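Local structure of ferrous iron uptake transporter protein B (Streptococcus thermophilus, 3TAH) at residues D89-E94 with D118-Q123; I112-I117 with V138-T143. The protein probably transports ferrous iron across the cell membrane, driven by GTP; this chain is its cytosolic G-protein domain. The protein carries 1 engineered substitution. All coordinates share one frame; numbering follows the deposited sequence.

From the N terminus, the chain first reaches 89-94, the turn that leaves strand 83-89 and enters helix 93-105. That helix leads to strand 110-115, and 112-117 carries the strand into helix 117-122. Contact 1 closes this first loop of 23 residues by bringing 118-123 back against 89-94. The chain then runs through helix 129-136 to 138-143, and contact 2 closes a second loop of 20 residues. The segments alternate, so the two loops cross rather than nest. The contacts also meet directly: Ala90 N probably donates to Asn115 O, and Ala90 CB packs on Leu114. Together they join the turn after strand 83-89, strands 110-115 and 140-142, and helix 117-122 beside the guanine site.

Contact 1: residues D89-E94 with D118-Q123; sequences DATNLE and DVLDGQ. With BGO (3'-O-(N-methylanthraniloyl)guanosine-5'-diphosphate), chain C.
The backbones come closest at Thr91 and Leu120, whose CA atoms are 5.6 Å apart, where the turn after strand 83-89 meets helix 117-122. No hydrogen bond crosses between the segments, so van der Waals packing joins them. Thr91 packs against both Val119 and Gln123. A chi1 of 77° turns Thr91 OG1 back to Asp89 OD1, at 2.8 Å. The same Asp89 OD1 accepts from Thr91 N at 3.0 Å, which makes an Asx turn. Both donors approach from one face of the carboxylate, and the two bonds fix the hydroxyl side. Thr91 CG2 then faces the helix and meets Val119 CG1 at 3.6 Å. The extended Gln123 brings its amide alongside, with Gln123 OE1 3.6 Å from Thr91 CB. Deeper in, Leu120 forks over Ala90: CD1 lies against the carbonyl oxygen, and Leu120 CD2 is 4.0 Å from Ala90 CB. At the start of this helical segment, Asp118 grips the guanine with both oxygens. BGO N1 donates to Asp118 OD1 at 2.8 Å, almost straight, and BGO N2 donates to Asp118 OD2 at 2.9 Å. Ser144 OG is also hydrogen-bonded to Asp118 OD1. This paired recognition of N1 and N2 is that of the aspartate ending the NKxD (G4) motif of GTPases, here Asn-Met-Ile-Asp.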
loop_
_atom_site.group_PDB
_atom_site.type_symbol
_atom_site.label_atom_id
_atom_site.label_comp_id
_atom_site.label_asym_id
_atom_site.label_seq_id
_atom_site.Cartn_x
_atom_site.Cartn_y
_atom_site.Cartn_z
ATOM N N ASP A 89 5.983 9.743 -5.533
ATOM C CA ASP A 89 6.427 10.835 -6.383
ATOM C C ASP A 89 5.464 12.019 -6.301
ATOM O O ASP A 89 4.373 12.001 -6.907
ATOM C CB ASP A 89 6.522 10.335 -7.829
ATOM C CG ASP A 89 7.005 11.402 -8.806
ATOM O OD1 ASP A 89 7.278 12.549 -8.414
ATOM O OD2 ASP A 89 7.106 11.071 -9.992
ATOM N N ALA A 90 5.891 13.056 -5.581
ATOM C CA ALA A 90 5.079 14.259 -5.373
ATOM C C ALA A 90 4.628 14.930 -6.667
ATOM O O ALA A 90 3.571 15.555 -6.680
ATOM C CB ALA A 90 5.821 15.261 -4.522
ATOM N N THR A 91 5.423 14.798 -7.734
ATOM C CA THR A 91 5.121 15.429 -9.028
ATOM C C THR A 91 4.098 14.634 -9.848
ATOM O O THR A 91 3.704 15.055 -10.925
ATOM C CB THR A 91 6.388 15.631 -9.895
ATOM O OG1 THR A 91 6.778 14.384 -10.490
ATOM C CG2 THR A 91 7.543 16.214 -9.076
ATOM N N ASN A 92 3.681 13.479 -9.341
ATOM C CA ASN A 92 2.692 12.640 -10.000
ATOM C C ASN A 92 1.814 11.984 -8.943
ATOM O O ASN A 92 1.625 10.758 -8.924
ATOM C CB ASN A 92 3.464 11.601 -10.783
ATOM C CG ASN A 92 2.607 10.784 -11.687
ATOM O OD1 ASN A 92 2.932 9.628 -11.934
ATOM N ND2 ASN A 92 1.516 11.349 -12.185
ATOM N N LEU A 93 1.285 12.824 -8.070
ATOM C CA LEU A 93 0.672 12.373 -6.808
ATOM C C LEU A 93 -0.497 11.402 -6.976
ATOM O O LEU A 93 -0.471 10.304 -6.417
ATOM C CB LEU A 93 0.224 13.584 -5.981
ATOM C CG LEU A 93 -0.307 13.321 -4.569
ATOM C CD1 LEU A 93 0.708 12.538 -3.731
ATOM C CD2 LEU A 93 -0.644 14.637 -3.907
ATOM N N GLU A 94 -1.513 11.794 -7.738
ATOM C CA GLU A 94 -2.711 10.954 -7.869
ATOM C C GLU A 94 -2.401 9.546 -8.388
ATOM O O GLU A 94 -2.916 8.564 -7.839
ATOM C CB GLU A 94 -3.796 11.654 -8.703
ATOM C CG GLU A 94 -4.348 12.890 -7.982
ATOM C CD GLU A 94 -5.624 13.456 -8.580
ATOM O OE1 GLU A 94 -6.195 12.854 -9.518
ATOM O OE2 GLU A 94 -6.058 14.523 -8.090
ATOM N N ASP A 118 11.658 18.550 -4.147
ATOM C CA ASP A 118 12.456 19.633 -4.754
ATOM C C ASP A 118 12.056 19.951 -6.206
ATOM O O ASP A 118 12.228 21.080 -6.657
ATOM C CB ASP A 118 13.946 19.284 -4.709
ATOM C CG ASP A 118 14.268 18.019 -5.484
ATOM O OD1 ASP A 118 13.816 16.942 -5.053
ATOM O OD2 ASP A 118 14.960 18.082 -6.520
ATOM N N VAL A 119 11.551 18.945 -6.921
ATOM C CA VAL A 119 11.106 19.053 -8.316
ATOM C C VAL A 119 9.784 19.801 -8.398
ATOM O O VAL A 119 9.560 20.614 -9.300
ATOM C CB VAL A 119 10.906 17.653 -8.962
ATOM C CG1 VAL A 119 10.493 17.761 -10.437
ATOM C CG2 VAL A 119 12.163 16.817 -8.835
ATOM N N LEU A 120 8.910 19.490 -7.443
ATOM C CA LEU A 120 7.609 20.114 -7.287
ATOM C C LEU A 120 7.755 21.622 -7.131
ATOM O O LEU A 120 7.050 22.389 -7.787
ATOM C CB LEU A 120 6.910 19.519 -6.059
ATOM C CG LEU A 120 5.409 19.700 -5.900
ATOM C CD1 LEU A 120 4.662 18.965 -6.995
ATOM C CD2 LEU A 120 5.008 19.198 -4.520
ATOM N N ASP A 121 8.683 22.031 -6.268
ATOM C CA ASP A 121 9.006 23.442 -6.061
ATOM C C ASP A 121 9.366 24.138 -7.385
ATOM O O ASP A 121 8.929 25.262 -7.642
ATOM C CB ASP A 121 10.146 23.570 -5.042
ATOM N N GLY A 122 10.145 23.450 -8.220
ATOM C CA GLY A 122 10.534 23.949 -9.540
ATOM C C GLY A 122 9.451 23.995 -10.612
ATOM O O GLY A 122 9.573 24.766 -11.563
ATOM N N GLN A 123 8.405 23.178 -10.475
ATOM C CA GLN A 123 7.266 23.158 -11.408
ATOM C C GLN A 123 6.183 24.193 -11.068
ATOM O O GLN A 123 5.161 24.263 -11.760
ATOM C CB GLN A 123 6.606 21.768 -11.432
ATOM C CG GLN A 123 7.474 20.629 -11.980
ATOM C CD GLN A 123 6.824 19.253 -11.829
ATOM O OE1 GLN A 123 5.927 19.059 -11.005
ATOM N NE2 GLN A 123 7.281 18.292 -12.625
HETATM C "C'" BGO C . 18.255 9.577 -12.579
HETATM N N1 BGO C . 14.495 14.531 -6.392
HETATM C C2 BGO C . 14.989 14.617 -7.713
HETATM N N2 BGO C . 15.131 15.803 -8.291
HETATM N N3 BGO C . 15.305 13.495 -8.380
HETATM C C4 BGO C . 15.159 12.296 -7.775
HETATM C C5 BGO C . 14.675 12.149 -6.469
HETATM C C6 BGO C . 14.337 13.297 -5.752
HETATM O O6 BGO C . 13.909 13.252 -4.592
HETATM N N7 BGO C . 14.664 10.842 -6.205
HETATM C C8 BGO C . 15.106 10.173 -7.272
HETATM N N9 BGO C . 15.407 11.075 -8.214
HETATM P PA BGO C . 15.069 5.921 -8.759
HETATM P PB BGO C . 13.057 3.841 -8.413
HETATM C "C1'" BGO C . 18.742 10.443 -13.761
HETATM O "O1'" BGO C . 18.982 8.729 -12.077
HETATM O O1A BGO C . 15.566 5.900 -7.381
HETATM C C1B BGO C . 15.895 10.902 -9.549
HETATM O O1B BGO C . 11.773 4.035 -7.740
HETATM C "C2'" BGO C . 20.091 10.453 -14.147
HETATM N "N2'" BGO C . 21.017 9.715 -13.528
HETATM O "O2'" BGO C . 18.167 10.308 -9.658
HETATM O O2A BGO C . 15.817 5.186 -9.833
HETATM C C2B BGO C . 16.842 9.850 -9.834
HETATM O O2B BGO C . 14.084 3.201 -7.610
HETATM C "C3'" BGO C . 20.468 11.257 -15.217
HETATM O "O3'" BGO C . 17.061 9.758 -12.084
HETATM O O3A BGO C . 13.545 5.357 -8.806
HETATM C C3B BGO C . 16.751 8.916 -10.957
HETATM O O3B BGO C . 12.919 3.246 -9.782
HETATM C "C4'" BGO C . 19.542 12.039 -15.879
HETATM O "O4'" BGO C . 14.784 10.271 -10.280
HETATM C C4B BGO C . 15.231 9.037 -11.057
HETATM C "C5'" BGO C . 18.204 12.040 -15.504
HETATM O "O5'" BGO C . 14.899 7.457 -9.213
HETATM C C5B BGO C . 14.440 7.829 -10.522
HETATM C "C6'" BGO C . 17.803 11.232 -14.433
HETATM C "CM'" BGO C . 22.281 9.305 -14.168
#

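Contact 2: residues I112-I117 with V138-T143; sequences IALNMI and VPVVAT. With BGO (3'-O-(N-methylanthraniloyl)guanosine-5'-diphosphate), chain C.
Ile112 pairs with Val140, and two backbone bonds flank the pair: Ile112 N donates to Pro139 O at 2.9 Å, and Val141 N to Ile112 O at 3.0 Å. The Ile112 side chain reaches back along the sheet, so that Ile112 CD1 touches Val138 CG2 at 3.7 Å while CG2 lies beside Val140 CG1. Ala113 points to the other face, where its CB lies by the Thr143 side chain, and both touch Val154 of helix 151-159. Its backbone bonds go to strand 83-89. Leu114 returns to the Ile112 face. Leu114 N donates to Val141 O at 2.9 Å, and Leu114 O receives Thr143 N at 2.9 Å from above the carbonyl plane, 52° out of it. Its CB packs on Val140 CG1. Strands 110-115 and 140-142 run parallel, 28° apart, and helix 129-136 covers the face with Ile112, Leu114 and Val140. This is a beta-alpha-beta crossover of the P-loop GTPase fold, with 140-142 as the edge strand. Asn115 begins the G4 motif. With CG anti to the backbone N (chi1 -164°), its amide lies between Thr143 and the guanine. Asn115 OD1 accepts from Thr143 OG1 at 3.0 Å, and weakly from Ala145 N. Asn115 ND2 donates to BGO N7 at 3.2 Å and also to Ser14 O in the P-loop, so both ends of the amide are held. Met116 is the helix N-cap residue, and Met116 N donates a bent hydrogen bond to BGO O6. Ile117 N donates to Thr143 O at 3.3 Å, and Ile117 CG1 rests on Ala142 CB, the last residue of strand 140-142.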
loop_
_atom_site.group_PDB
_atom_site.type_symbol
_atom_site.label_atom_id
_atom_site.label_comp_id
_atom_site.label_asym_id
_atom_site.label_seq_id
_atom_site.Cartn_x
_atom_site.Cartn_y
_atom_site.Cartn_z
ATOM N N ILE A 112 4.343 7.643 4.542
ATOM C CA ILE A 112 4.673 8.067 3.172
ATOM C C ILE A 112 5.904 8.964 3.151
ATOM O O ILE A 112 5.946 9.929 3.909
ATOM C CB ILE A 112 3.498 8.810 2.495
ATOM C CG1 ILE A 112 2.330 7.857 2.201
ATOM C CG2 ILE A 112 3.957 9.490 1.199
ATOM C CD1 ILE A 112 1.060 8.582 1.645
ATOM N N ALA A 113 6.889 8.634 2.302
ATOM C CA ALA A 113 7.982 9.544 1.950
ATOM C C ALA A 113 7.472 10.213 0.682
ATOM O O ALA A 113 7.410 9.593 -0.373
ATOM C CB ALA A 113 9.310 8.808 1.695
ATOM N N LEU A 114 7.100 11.483 0.807
ATOM C CA LEU A 114 6.560 12.260 -0.288
ATOM C C LEU A 114 7.797 12.826 -0.962
ATOM O O LEU A 114 8.252 13.926 -0.611
ATOM C CB LEU A 114 5.603 13.340 0.233
ATOM C CG LEU A 114 4.969 14.260 -0.822
ATOM C CD1 LEU A 114 4.061 13.448 -1.734
ATOM C CD2 LEU A 114 4.191 15.419 -0.212
ATOM N N ASN A 115 8.315 12.046 -1.919
ATOM C CA ASN A 115 9.626 12.242 -2.539
ATOM C C ASN A 115 9.541 13.152 -3.779
ATOM O O ASN A 115 8.446 13.463 -4.251
ATOM C CB ASN A 115 10.262 10.860 -2.827
ATOM C CG ASN A 115 11.759 10.931 -3.115
ATOM O OD1 ASN A 115 12.520 11.546 -2.369
ATOM N ND2 ASN A 115 12.188 10.291 -4.201
ATOM N N MET A 116 10.684 13.590 -4.306
ATOM C CA MET A 116 10.736 14.529 -5.437
ATOM C C MET A 116 10.197 15.902 -5.066
ATOM O O MET A 116 9.781 16.657 -5.949
ATOM C CB MET A 116 9.939 14.033 -6.642
ATOM C CG MET A 116 10.334 12.668 -7.123
ATOM S SD MET A 116 11.717 12.803 -8.265
ATOM C CE MET A 116 11.996 11.065 -8.558
ATOM N N ILE A 117 10.208 16.230 -3.773
ATOM C CA ILE A 117 9.623 17.482 -3.298
ATOM C C ILE A 117 10.366 18.711 -3.872
ATOM O O ILE A 117 9.768 19.780 -4.073
ATOM C CB ILE A 117 9.516 17.497 -1.732
ATOM C CG1 ILE A 117 8.312 18.330 -1.291
ATOM C CG2 ILE A 117 10.821 17.965 -1.064
ATOM C CD1 ILE A 117 6.966 17.677 -1.633
ATOM N N VAL A 138 -2.551 8.697 7.235
ATOM C CA VAL A 138 -1.201 8.158 7.410
ATOM C C VAL A 138 -0.205 9.290 7.608
ATOM O O VAL A 138 -0.413 10.391 7.094
ATOM C CB VAL A 138 -0.715 7.328 6.212
ATOM C CG1 VAL A 138 -1.637 6.119 5.999
ATOM C CG2 VAL A 138 -0.563 8.180 4.936
ATOM N N PRO A 139 0.883 9.023 8.344
ATOM C CA PRO A 139 1.942 10.028 8.413
ATOM C C PRO A 139 2.524 10.293 7.027
ATOM O O PRO A 139 2.653 9.365 6.222
ATOM C CB PRO A 139 3.004 9.376 9.316
ATOM C CG PRO A 139 2.314 8.261 10.022
ATOM C CD PRO A 139 1.163 7.848 9.185
ATOM N N VAL A 140 2.862 11.552 6.758
ATOM C CA VAL A 140 3.519 11.935 5.514
ATOM C C VAL A 140 4.703 12.850 5.848
ATOM O O VAL A 140 4.546 13.804 6.613
ATOM C CB VAL A 140 2.555 12.680 4.552
ATOM C CG1 VAL A 140 3.260 13.014 3.236
ATOM C CG2 VAL A 140 1.283 11.861 4.271
ATOM N N VAL A 141 5.864 12.561 5.269
ATOM C CA VAL A 141 7.070 13.378 5.413
ATOM C C VAL A 141 7.626 13.717 4.025
ATOM O O VAL A 141 7.882 12.819 3.220
ATOM C CB VAL A 141 8.152 12.641 6.237
ATOM C CG1 VAL A 141 9.442 13.480 6.312
ATOM C CG2 VAL A 141 7.645 12.324 7.634
ATOM N N ALA A 142 7.810 15.009 3.743
ATOM C CA ALA A 142 8.363 15.457 2.477
ATOM C C ALA A 142 9.832 15.068 2.446
ATOM O O ALA A 142 10.562 15.322 3.410
ATOM C CB ALA A 142 8.216 16.961 2.302
ATOM N N THR A 143 10.253 14.435 1.354
ATOM C CA THR A 143 11.647 14.065 1.175
ATOM C C THR A 143 12.167 14.458 -0.210
ATOM O O THR A 143 11.400 14.652 -1.159
ATOM C CB THR A 143 11.894 12.528 1.348
ATOM O OG1 THR A 143 11.236 11.804 0.304
ATOM C CG2 THR A 143 11.403 12.027 2.688
HETATM C "C'" BGO C . 18.255 9.577 -12.579
HETATM N N1 BGO C . 14.495 14.531 -6.392
HETATM C C2 BGO C . 14.989 14.617 -7.713
HETATM N N2 BGO C . 15.131 15.803 -8.291
HETATM N N3 BGO C . 15.305 13.495 -8.380
HETATM C C4 BGO C . 15.159 12.296 -7.775
HETATM C C5 BGO C . 14.675 12.149 -6.469
HETATM C C6 BGO C . 14.337 13.297 -5.752
HETATM O O6 BGO C . 13.909 13.252 -4.592
HETATM N N7 BGO C . 14.664 10.842 -6.205
HETATM C C8 BGO C . 15.106 10.173 -7.272
HETATM N N9 BGO C . 15.407 11.075 -8.214
HETATM P PA BGO C . 15.069 5.921 -8.759
HETATM P PB BGO C . 13.057 3.841 -8.413
HETATM C "C1'" BGO C . 18.742 10.443 -13.761
HETATM O "O1'" BGO C . 18.982 8.729 -12.077
HETATM O O1A BGO C . 15.566 5.900 -7.381
HETATM C C1B BGO C . 15.895 10.902 -9.549
HETATM O O1B BGO C . 11.773 4.035 -7.740
HETATM C "C2'" BGO C . 20.091 10.453 -14.147
HETATM N "N2'" BGO C . 21.017 9.715 -13.528
HETATM O "O2'" BGO C . 18.167 10.308 -9.658
HETATM O O2A BGO C . 15.817 5.186 -9.833
HETATM C C2B BGO C . 16.842 9.850 -9.834
HETATM O O2B BGO C . 14.084 3.201 -7.610
HETATM C "C3'" BGO C . 20.468 11.257 -15.217
HETATM O "O3'" BGO C . 17.061 9.758 -12.084
HETATM O O3A BGO C . 13.545 5.357 -8.806
HETATM C C3B BGO C . 16.751 8.916 -10.957
HETATM O O3B BGO C . 12.919 3.246 -9.782
HETATM C "C4'" BGO C . 19.542 12.039 -15.879
HETATM O "O4'" BGO C . 14.784 10.271 -10.280
HETATM C C4B BGO C . 15.231 9.037 -11.057
HETATM C "C5'" BGO C . 18.204 12.040 -15.504
HETATM O "O5'" BGO C . 14.899 7.457 -9.213
HETATM C C5B BGO C . 14.440 7.829 -10.522
HETATM C "C6'" BGO C . 17.803 11.232 -14.433
HETATM C "CM'" BGO C . 22.281 9.305 -14.168
#